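Side-chain contacts in hypothetical protein yppE (Bacillus subtilis, PDB 2IM8), which is of unknown function but folds into a compact, single-chain bundle of four helices and belongs to the DUF1798 family of bacterial proteins: residues 14-19 and 84-89; 79-84 and 103-108. One frame throughout, in Å; residues are numbered along the deposited sequence.

Contact 1 of 2, residues 14-19 and 84-89; sequences IEVAEK and ELVLQS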
loop_
_atom_site.group_PDB
_atom_site.type_symbol
_atom_site.label_atom_id
_atom_site.label_comp_id
_atom_site.label_asym_id
_atom_site.label_seq_id
_atom_site.Cartn_x
_atom_site.Cartn_y
_atom_site.Cartn_z
ATOM N N ILE A 14 1.718 4.607 -1.743
ATOM C CA ILE A 14 2.828 4.365 -2.661
ATOM C C ILE A 14 4.118 4.803 -1.987
ATOM O O ILE A 14 5.129 4.100 -2.023
ATOM C CB ILE A 14 2.641 5.147 -3.987
ATOM C CG1 ILE A 14 1.471 4.549 -4.763
ATOM C CG2 ILE A 14 3.934 5.109 -4.837
ATOM C CD1 ILE A 14 1.069 5.368 -5.993
ATOM N N GLU A 15 4.078 5.967 -1.355
ATOM C CA GLU A 15 5.258 6.473 -0.676
ATOM C C GLU A 15 5.626 5.563 0.507
ATOM O O GLU A 15 6.796 5.242 0.711
ATOM C CB GLU A 15 5.025 7.918 -0.203
ATOM C CG GLU A 15 6.273 8.554 0.404
ATOM C CD GLU A 15 6.089 10.016 0.829
ATOM O OE1 GLU A 15 5.141 10.681 0.345
ATOM O OE2 GLU A 15 6.920 10.502 1.641
ATOM N N VAL A 16 4.630 5.148 1.282
ATOM C CA VAL A 16 4.875 4.249 2.416
ATOM C C VAL A 16 5.577 2.994 1.905
ATOM O O VAL A 16 6.533 2.510 2.511
ATOM C CB VAL A 16 3.551 3.818 3.092
ATOM C CG1 VAL A 16 3.804 2.644 4.052
ATOM C CG2 VAL A 16 2.941 4.993 3.828
ATOM N N ALA A 17 5.092 2.473 0.779
ATOM C CA ALA A 17 5.671 1.275 0.177
ATOM C C ALA A 17 7.100 1.489 -0.342
ATOM O O ALA A 17 7.972 0.642 -0.128
ATOM C CB ALA A 17 4.776 0.778 -0.956
ATOM N N GLU A 18 7.342 2.605 -1.027
ATOM C CA GLU A 18 8.678 2.874 -1.560
ATOM C C GLU A 18 9.665 3.196 -0.445
ATOM O O GLU A 18 10.820 2.769 -0.492
ATOM C CB GLU A 18 8.635 4.004 -2.599
ATOM C CG GLU A 18 7.743 3.651 -3.784
ATOM C CD GLU A 18 7.815 4.642 -4.926
ATOM O OE1 GLU A 18 7.831 5.863 -4.669
ATOM O OE2 GLU A 18 7.834 4.192 -6.091
ATOM N N LYS A 19 9.220 3.947 0.555
ATOM C CA LYS A 19 10.109 4.254 1.670
ATOM C C LYS A 19 10.324 2.953 2.441
ATOM O O LYS A 19 11.412 2.692 2.961
ATOM C CB LYS A 19 9.495 5.316 2.585
ATOM C CG LYS A 19 9.549 6.728 2.010
ATOM C CD LYS A 19 9.025 7.744 3.008
ATOM C CE LYS A 19 9.777 7.653 4.329
ATOM N NZ LYS A 19 11.256 7.858 4.165
ATOM N N GLU A 84 2.099 -6.471 5.559
ATOM C CA GLU A 84 3.293 -7.291 5.731
ATOM C C GLU A 84 4.486 -6.428 5.323
ATOM O O GLU A 84 5.505 -6.395 6.017
ATOM C CB GLU A 84 3.239 -8.553 4.875
ATOM C CG GLU A 84 4.582 -9.291 4.818
ATOM C CD GLU A 84 4.508 -10.675 4.200
ATOM O OE1 GLU A 84 3.659 -10.901 3.309
ATOM O OE2 GLU A 84 5.328 -11.533 4.603
ATOM N N LEU A 85 4.340 -5.722 4.201
ATOM C CA LEU A 85 5.391 -4.845 3.690
ATOM C C LEU A 85 5.804 -3.848 4.772
ATOM O O LEU A 85 6.996 -3.638 5.005
ATOM C CB LEU A 85 4.898 -4.128 2.420
ATOM C CG LEU A 85 5.363 -2.738 1.944
ATOM C CD1 LEU A 85 6.806 -2.434 2.330
ATOM C CD2 LEU A 85 5.176 -2.680 0.423
ATOM N N VAL A 86 4.824 -3.257 5.451
ATOM C CA VAL A 86 5.136 -2.295 6.501
ATOM C C VAL A 86 5.926 -2.923 7.652
ATOM O O VAL A 86 6.991 -2.431 8.024
ATOM C CB VAL A 86 3.862 -1.629 7.053
ATOM C CG1 VAL A 86 4.211 -0.775 8.276
ATOM C CG2 VAL A 86 3.232 -0.753 5.969
ATOM N N LEU A 87 5.420 -4.012 8.213
ATOM C CA LEU A 87 6.125 -4.674 9.313
ATOM C C LEU A 87 7.535 -5.104 8.915
ATOM O O LEU A 87 8.517 -4.860 9.635
ATOM C CB LEU A 87 5.344 -5.912 9.773
ATOM C CG LEU A 87 6.025 -6.760 10.861
ATOM C CD1 LEU A 87 6.329 -5.920 12.108
ATOM C CD2 LEU A 87 5.116 -7.939 11.207
ATOM N N GLN A 88 7.640 -5.765 7.770
ATOM C CA GLN A 88 8.940 -6.257 7.329
ATOM C C GLN A 88 9.955 -5.161 7.014
ATOM O O GLN A 88 11.162 -5.403 7.061
ATOM C CB GLN A 88 8.757 -7.193 6.139
ATOM C CG GLN A 88 7.957 -8.462 6.482
ATOM C CD GLN A 88 8.581 -9.281 7.604
ATOM O OE1 GLN A 88 9.801 -9.465 7.657
ATOM N NE2 GLN A 88 7.742 -9.786 8.503
ATOM N N SER A 89 9.486 -3.955 6.712
ATOM C CA SER A 89 10.421 -2.871 6.431
ATOM C C SER A 89 11.232 -2.617 7.705
ATOM O O SER A 89 12.388 -2.221 7.642
ATOM C CB SER A 89 9.685 -1.596 5.998
ATOM O OG SER A 89 8.979 -0.984 7.067
#
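Ala17 and Leu85 mark the closest backbone approach of segments 14-19 and 84-89, with their CA atoms 7.1 Å apart. The small methyl of alanine leaves room for a larger partner, and Leu85 fills it by setting out toward helix 3-29. Its CD2 does the touching, 3.7 Å from Ala17 CB. CG lies roughly anti to the backbone N (chi1 151°), but chi2 of 31° is well short of a staggered value, a somewhat strained setting for the branch. Beside this pair, Val16, just before Ala17, meets Val86, just after Leu85, methyl to methyl, Val16 CG1 lying 3.9 Å from Val86 CG2, with the side chains set at a slant to one another. Beta-branched valine suits such a place, since its short, stiff side chain keeps its methyls close to the helix surface. No hydrogen bond joins the segments. Ser89 turns back on its own helix, OG donating a 2.6 Å bond to Val86 O, and Ser89 OG is also hydrogen-bonded to Arg23 NH1 on helix 3-29. Asn47 of helix 36-64 touches both valines, while Phe99 and Thr103 of helix 96-121 pack against Leu85.

Contact 2 of 2, residues 79-84 and 103-108; sequences KDNFLE and TESVLY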
loop_
_atom_site.group_PDB
_atom_site.type_symbol
_atom_site.label_atom_id
_atom_site.label_comp_id
_atom_site.label_asym_id
_atom_site.label_seq_id
_atom_site.Cartn_x
_atom_site.Cartn_y
_atom_site.Cartn_z
ATOM N N LYS A 79 -4.469 -4.986 1.282
ATOM C CA LYS A 79 -4.377 -4.938 2.741
ATOM C C LYS A 79 -3.304 -5.841 3.352
ATOM O O LYS A 79 -2.322 -5.354 3.913
ATOM C CB LYS A 79 -5.736 -5.296 3.339
ATOM C CG LYS A 79 -5.751 -5.540 4.840
ATOM C CD LYS A 79 -7.088 -6.149 5.242
ATOM C CE LYS A 79 -7.208 -6.347 6.742
ATOM N NZ LYS A 79 -8.482 -7.046 7.086
ATOM N N ASP A 80 -3.488 -7.152 3.245
ATOM C CA ASP A 80 -2.530 -8.081 3.841
ATOM C C ASP A 80 -1.114 -7.921 3.330
ATOM O O ASP A 80 -0.175 -7.990 4.111
ATOM C CB ASP A 80 -2.988 -9.530 3.660
ATOM C CG ASP A 80 -4.322 -9.800 4.332
ATOM O OD1 ASP A 80 -4.644 -9.086 5.306
ATOM O OD2 ASP A 80 -5.038 -10.726 3.893
ATOM N N ASN A 81 -0.947 -7.694 2.033
ATOM C CA ASN A 81 0.402 -7.536 1.496
ATOM C C ASN A 81 1.024 -6.222 1.975
ATOM O O ASN A 81 2.194 -6.185 2.356
ATOM C CB ASN A 81 0.389 -7.572 -0.035
ATOM C CG ASN A 81 0.225 -8.977 -0.588
ATOM O OD1 ASN A 81 0.801 -9.937 -0.067
ATOM N ND2 ASN A 81 -0.540 -9.099 -1.663
ATOM N N PHE A 82 0.236 -5.152 1.959
ATOM C CA PHE A 82 0.706 -3.845 2.391
ATOM C C PHE A 82 1.146 -3.874 3.849
ATOM O O PHE A 82 2.205 -3.347 4.194
ATOM C CB PHE A 82 -0.400 -2.811 2.195
ATOM C CG PHE A 82 -0.010 -1.412 2.591
ATOM C CD1 PHE A 82 0.907 -0.683 1.833
ATOM C CD2 PHE A 82 -0.570 -0.817 3.715
ATOM C CE1 PHE A 82 1.256 0.630 2.194
ATOM C CE2 PHE A 82 -0.227 0.498 4.084
ATOM C CZ PHE A 82 0.688 1.216 3.318
ATOM N N LEU A 83 0.336 -4.485 4.712
ATOM C CA LEU A 83 0.691 -4.564 6.129
ATOM C C LEU A 83 1.922 -5.427 6.361
ATOM O O LEU A 83 2.708 -5.162 7.272
ATOM C CB LEU A 83 -0.482 -5.095 6.956
ATOM C CG LEU A 83 -1.539 -4.069 7.372
ATOM C CD1 LEU A 83 -2.048 -3.325 6.159
ATOM C CD2 LEU A 83 -2.679 -4.784 8.080
ATOM N N GLU A 84 2.099 -6.471 5.559
ATOM C CA GLU A 84 3.293 -7.291 5.731
ATOM C C GLU A 84 4.486 -6.428 5.323
ATOM O O GLU A 84 5.505 -6.395 6.017
ATOM C CB GLU A 84 3.239 -8.553 4.875
ATOM C CG GLU A 84 4.582 -9.291 4.818
ATOM C CD GLU A 84 4.508 -10.675 4.200
ATOM O OE1 GLU A 84 3.659 -10.901 3.309
ATOM O OE2 GLU A 84 5.328 -11.533 4.603
ATOM N N THR A 103 5.746 -6.141 -2.625
ATOM C CA THR A 103 5.906 -4.724 -2.931
ATOM C C THR A 103 5.430 -4.471 -4.365
ATOM O O THR A 103 4.661 -3.531 -4.624
ATOM C CB THR A 103 7.382 -4.291 -2.763
ATOM O OG1 THR A 103 7.775 -4.486 -1.398
ATOM C CG2 THR A 103 7.558 -2.817 -3.099
ATOM N N GLU A 104 5.850 -5.329 -5.290
ATOM C CA GLU A 104 5.444 -5.185 -6.697
ATOM C C GLU A 104 3.923 -5.269 -6.861
ATOM O O GLU A 104 3.325 -4.532 -7.645
ATOM C CB GLU A 104 6.057 -6.289 -7.553
ATOM C CG GLU A 104 7.554 -6.246 -7.733
ATOM C CD GLU A 104 8.004 -7.343 -8.679
ATOM O OE1 GLU A 104 7.656 -8.523 -8.434
ATOM O OE2 GLU A 104 8.693 -7.033 -9.663
ATOM N N SER A 105 3.320 -6.203 -6.136
ATOM C CA SER A 105 1.874 -6.426 -6.182
ATOM C C SER A 105 1.101 -5.210 -5.664
ATOM O O SER A 105 0.122 -4.753 -6.273
ATOM C CB SER A 105 1.531 -7.660 -5.344
ATOM O OG SER A 105 0.146 -7.894 -5.319
ATOM N N VAL A 106 1.539 -4.699 -4.525
ATOM C CA VAL A 106 0.904 -3.539 -3.910
ATOM C C VAL A 106 1.031 -2.313 -4.818
ATOM O O VAL A 106 0.041 -1.649 -5.130
ATOM C CB VAL A 106 1.558 -3.236 -2.534
ATOM C CG1 VAL A 106 1.131 -1.852 -2.027
ATOM C CG2 VAL A 106 1.161 -4.322 -1.530
ATOM N N LEU A 107 2.251 -2.027 -5.254
ATOM C CA LEU A 107 2.500 -0.871 -6.099
ATOM C C LEU A 107 1.685 -0.881 -7.389
ATOM O O LEU A 107 1.132 0.149 -7.763
ATOM C CB LEU A 107 3.999 -0.755 -6.418
ATOM C CG LEU A 107 4.861 -0.247 -5.246
ATOM C CD1 LEU A 107 6.331 -0.311 -5.615
ATOM C CD2 LEU A 107 4.453 1.193 -4.883
ATOM N N TYR A 108 1.604 -2.031 -8.056
ATOM C CA TYR A 108 0.845 -2.098 -9.306
ATOM C C TYR A 108 -0.629 -1.805 -9.094
ATOM O O TYR A 108 -1.232 -1.038 -9.846
ATOM C CB TYR A 108 0.986 -3.460 -9.997
ATOM C CG TYR A 108 0.045 -3.557 -11.176
ATOM C CD1 TYR A 108 0.215 -2.737 -12.288
ATOM C CD2 TYR A 108 -1.082 -4.374 -11.132
ATOM C CE1 TYR A 108 -0.712 -2.712 -13.319
ATOM C CE2 TYR A 108 -2.023 -4.362 -12.164
ATOM C CZ TYR A 108 -1.833 -3.525 -13.251
ATOM O OH TYR A 108 -2.777 -3.456 -14.249
HETATM O O HOH W 1 -1.367 -6.467 -3.363
#
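Val106 leaves its backbone toward helix 72-91 and divides its two methyls: CG1 meets the Phe82 ring, and CG2 meets Asn81 CB and the backbone N of Phe82. The side chains of Phe82 and Val106 cross at about a right angle. Val106 CG1 reaches the ring near CD1, at 4.0 Å from Phe82 CD1, and comes to it obliquely. The other methyl, CG2, sits in the angle between two successive residues: it is 3.7 Å from Asn81 CB and equally 3.7 Å from Phe82 N. A beta-branched residue fits this place because both branches start next to the backbone and can cover two neighbours at once. Phe82 does not aim at the opposite helix; with CG anti to its own N (chi1 -179°), its ring runs past Val106 into the interior, where Met13 and Val16 of helix 3-29 and Asn47 and Ala51 of helix 36-64 receive it. A large flat side chain is well suited to such a junction, since it can touch three other helices of the four-helix bundle together. Helices 72-91 and 96-121 follow one another in the chain through a short connection, and here the local axes come within 9.2 Å at 123°, splayed well away from a strictly antiparallel pair. Toward the more open side the contact turns polar. Asn81 and Ser105 both point across, yet ND2 of Asn81 and OG of Ser105 are 3.9 Å apart, too far for a direct bond. A water spans the gap: it accepts a hydrogen from Asn81 ND2 at 3.2 Å and is hydrogen-bonded to Ser105 OG at 2.9 Å. Asparagine and serine suit this partly exposed border, since both can bond water while Asn81 CB still packs on Val106.

How the contacts relate
Contacts 1 and 2 are successive stations along helix 72-91, which supplies one segment to each and lends both of them Glu84. Their centres lie about 8 Å apart, and both are within 7 Å of the centre of the chain. Along the sequence the segments alternate: 14-19, then 79-84, 84-89 and finally 103-108. Contact 1 ties helix 72-91 back to helix 3-29, far off in sequence, whereas contact 2 ties it to the next helix, 96-121. They also touch directly, Leu107 CD2 lying 4.0 Å from Ala17 CB, with Ile14 as its other neighbour. Helices 3-29, 72-91 and 96-121 are thus packed together near the middle of the chain, with helix 36-64 alongside.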